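Alpha-1,3-glucanase (Streptomyces thermodiastaticus, PDB 7C7D) probably hydrolyses alpha-1,3-glucan from within the chain, as a thermostable glycosidase of family GH87 whose catalytic unit binds calcium. Local coordinates at residues G511-V519 / A536-V545. Sequence-based numbering, arbitrary orientation.
Sequences GHAVKNVTV and APGEATFRNV
Val514 and Val519 each use both backbone polar atoms on the 536-545 segment, which runs parallel to 511-519. Val514 N gives its hydrogen to Pro537 O, and Val514 O takes one from Glu539 N, 2.9 Å away. Further along, Val519 N donates to Thr541 O at 2.8 Å, while Val519 O accepts from Arg543 N. Between these two pairs the 511-519 segment turns a corner at Asn516, and there a side chain takes over: Glu539 OE1 receives Asn516 N at 2.9 Å, nearly straight (173°) but from above the carboxylate plane. A bend at chi2 (82°) folds the glutamate back to this amide. Its OE2 shares a water with Val517 O, which also accepts from Thr541 N at 3.1 Å. Beyond the corner, Thr518 OG1 binds another water. In one of the two conformers modelled for Arg543, NH1 is weakly linked to that water, and NH2 passes Thr518 CG2 at 3.6 Å but has its main partner in Asp520, a salt bridge. The opposite side is apolar: Val519 CB lies 3.7 Å from Phe542 CD2, Val519 CG1 touches Val545 CG2, and Val514 CG2 meets Ala536 CB, with Phe504 touching Val514 and Val519, and Phe502 also touching Val519. Parallel strands one turn apart, with a corner at Asn516 and valine and phenylalanine packed inside, are characteristic of successive coils in the right-handed parallel beta-helix of the pectate lyase-like fold.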
# COMPACT_ATOMS: atom_id res chain seq x y z
N GLY A 511 -21.53 -7.11 19.14
CA GLY A 511 -22.62 -7.92 18.63
C GLY A 511 -23.51 -7.26 17.60
O GLY A 511 -24.68 -7.62 17.49
N HIS A 512 -22.99 -6.30 16.83
CA HIS A 512 -23.78 -5.71 15.76
C HIS A 512 -23.82 -6.65 14.56
O HIS A 512 -22.85 -7.34 14.25
CB HIS A 512 -23.17 -4.38 15.32
CG HIS A 512 -23.00 -3.40 16.44
ND1 HIS A 512 -24.06 -2.87 17.14
CD2 HIS A 512 -21.88 -2.85 16.97
CE1 HIS A 512 -23.61 -2.04 18.06
NE2 HIS A 512 -22.29 -2.01 17.98
N ALA A 513 -24.95 -6.64 13.86
CA ALA A 513 -25.15 -7.59 12.77
C ALA A 513 -24.28 -7.27 11.56
O ALA A 513 -24.15 -6.12 11.14
CB ALA A 513 -26.62 -7.60 12.34
N VAL A 514 -23.68 -8.32 11.00
CA VAL A 514 -23.17 -8.29 9.63
C VAL A 514 -24.29 -8.87 8.78
O VAL A 514 -24.65 -10.04 8.92
CB VAL A 514 -21.88 -9.10 9.49
CG1 VAL A 514 -21.52 -9.25 8.02
CG2 VAL A 514 -20.75 -8.42 10.25
N LYS A 515 -24.86 -8.04 7.91
CA LYS A 515 -26.02 -8.41 7.12
C LYS A 515 -25.92 -7.66 5.80
O LYS A 515 -25.06 -6.80 5.62
CB LYS A 515 -27.31 -8.05 7.85
CG LYS A 515 -27.33 -6.61 8.36
CD LYS A 515 -28.69 -6.23 8.92
CE LYS A 515 -28.69 -4.78 9.40
NZ LYS A 515 -30.07 -4.27 9.64
N ASN A 516 -26.81 -8.01 4.87
CA ASN A 516 -26.84 -7.40 3.54
C ASN A 516 -25.57 -7.69 2.76
O ASN A 516 -25.18 -6.93 1.86
CB ASN A 516 -27.10 -5.89 3.58
CG ASN A 516 -28.29 -5.53 4.45
OD1 ASN A 516 -29.36 -6.12 4.32
ND2 ASN A 516 -28.10 -4.55 5.33
N VAL A 517 -24.91 -8.81 3.07
CA VAL A 517 -23.66 -9.20 2.44
C VAL A 517 -23.94 -10.32 1.45
O VAL A 517 -24.59 -11.31 1.80
CB VAL A 517 -22.64 -9.66 3.48
CG1 VAL A 517 -21.40 -10.27 2.81
CG2 VAL A 517 -22.25 -8.52 4.39
N THR A 518 -23.45 -10.16 0.23
CA THR A 518 -23.47 -11.22 -0.78
C THR A 518 -22.04 -11.46 -1.25
O THR A 518 -21.35 -10.52 -1.63
CB THR A 518 -24.32 -10.81 -1.98
OG1 THR A 518 -25.65 -10.52 -1.53
CG2 THR A 518 -24.36 -11.93 -3.02
N VAL A 519 -21.61 -12.72 -1.20
CA VAL A 519 -20.37 -13.14 -1.82
C VAL A 519 -20.75 -13.97 -3.04
O VAL A 519 -21.39 -15.02 -2.90
CB VAL A 519 -19.51 -13.96 -0.84
CG1 VAL A 519 -18.26 -14.50 -1.55
CG2 VAL A 519 -19.14 -13.12 0.37
N ALA A 536 -19.90 -12.77 13.78
CA ALA A 536 -20.93 -11.80 14.08
C ALA A 536 -22.30 -12.42 13.89
O ALA A 536 -22.45 -13.34 13.08
CB ALA A 536 -20.82 -10.61 13.13
N PRO A 537 -23.32 -11.95 14.60
CA PRO A 537 -24.69 -12.29 14.22
C PRO A 537 -25.03 -11.64 12.89
O PRO A 537 -24.36 -10.70 12.45
CB PRO A 537 -25.53 -11.69 15.35
CG PRO A 537 -24.70 -10.55 15.86
CD PRO A 537 -23.27 -10.97 15.70
N GLY A 538 -26.07 -12.16 12.24
CA GLY A 538 -26.52 -11.57 10.99
C GLY A 538 -26.82 -12.60 9.92
O GLY A 538 -27.34 -13.68 10.23
N GLU A 539 -26.51 -12.28 8.67
CA GLU A 539 -26.78 -13.19 7.56
C GLU A 539 -25.95 -12.78 6.36
O GLU A 539 -25.62 -11.61 6.18
CB GLU A 539 -28.28 -13.22 7.19
CG GLU A 539 -28.90 -11.85 6.90
CD GLU A 539 -28.64 -11.34 5.49
OE1 GLU A 539 -28.74 -10.10 5.27
OE2 GLU A 539 -28.32 -12.16 4.59
N ALA A 540 -25.63 -13.77 5.53
CA ALA A 540 -24.97 -13.51 4.27
C ALA A 540 -25.32 -14.62 3.29
O ALA A 540 -25.63 -15.74 3.70
CB ALA A 540 -23.45 -13.44 4.42
N THR A 541 -25.26 -14.29 2.01
CA THR A 541 -25.51 -15.25 0.95
C THR A 541 -24.22 -15.50 0.19
O THR A 541 -23.49 -14.56 -0.15
CB THR A 541 -26.57 -14.71 -0.01
OG1 THR A 541 -27.78 -14.49 0.71
CG2 THR A 541 -26.83 -15.69 -1.16
N PHE A 542 -23.94 -16.78 -0.08
CA PHE A 542 -22.75 -17.19 -0.80
C PHE A 542 -23.13 -17.97 -2.04
O PHE A 542 -23.87 -18.96 -1.96
CB PHE A 542 -21.87 -18.08 0.08
CG PHE A 542 -21.42 -17.38 1.33
CD1 PHE A 542 -22.26 -17.29 2.43
CD2 PHE A 542 -20.17 -16.78 1.41
CE1 PHE A 542 -21.87 -16.64 3.58
CE2 PHE A 542 -19.77 -16.11 2.57
CZ PHE A 542 -20.63 -16.05 3.65
N ARG A 543 -22.63 -17.54 -3.20
CA ARG A 543 -22.84 -18.23 -4.46
C ARG A 543 -21.52 -18.32 -5.21
O ARG A 543 -20.70 -17.40 -5.15
CB ARG A 543 -23.81 -17.45 -5.38
CG ARG A 543 -25.24 -17.33 -4.91
CD ARG A 543 -26.11 -16.69 -5.99
NE ARG A 543 -25.70 -15.32 -6.30
CZ ARG A 543 -26.24 -14.24 -5.74
NH1 ARG A 543 -27.20 -14.38 -4.83
NH2 ARG A 543 -25.81 -13.03 -6.07
N ASN A 544 -21.33 -19.43 -5.93
CA ASN A 544 -20.25 -19.53 -6.90
C ASN A 544 -18.86 -19.39 -6.27
O ASN A 544 -17.94 -18.87 -6.90
CB ASN A 544 -20.46 -18.54 -8.04
CG ASN A 544 -21.82 -18.70 -8.66
OD1 ASN A 544 -22.24 -19.84 -8.92
ND2 ASN A 544 -22.53 -17.60 -8.88
N VAL A 545 -18.70 -19.87 -5.04
CA VAL A 545 -17.41 -19.88 -4.37
C VAL A 545 -16.81 -21.27 -4.53
O VAL A 545 -17.34 -22.25 -4.01
CB VAL A 545 -17.54 -19.49 -2.89
CG1 VAL A 545 -16.20 -19.62 -2.18
CG2 VAL A 545 -18.09 -18.07 -2.77
O HOH W 1 -30.47 -8.39 3.03
O HOH W 2 -27.42 -11.26 2.15
O HOH W 3 -27.72 -11.53 -3.22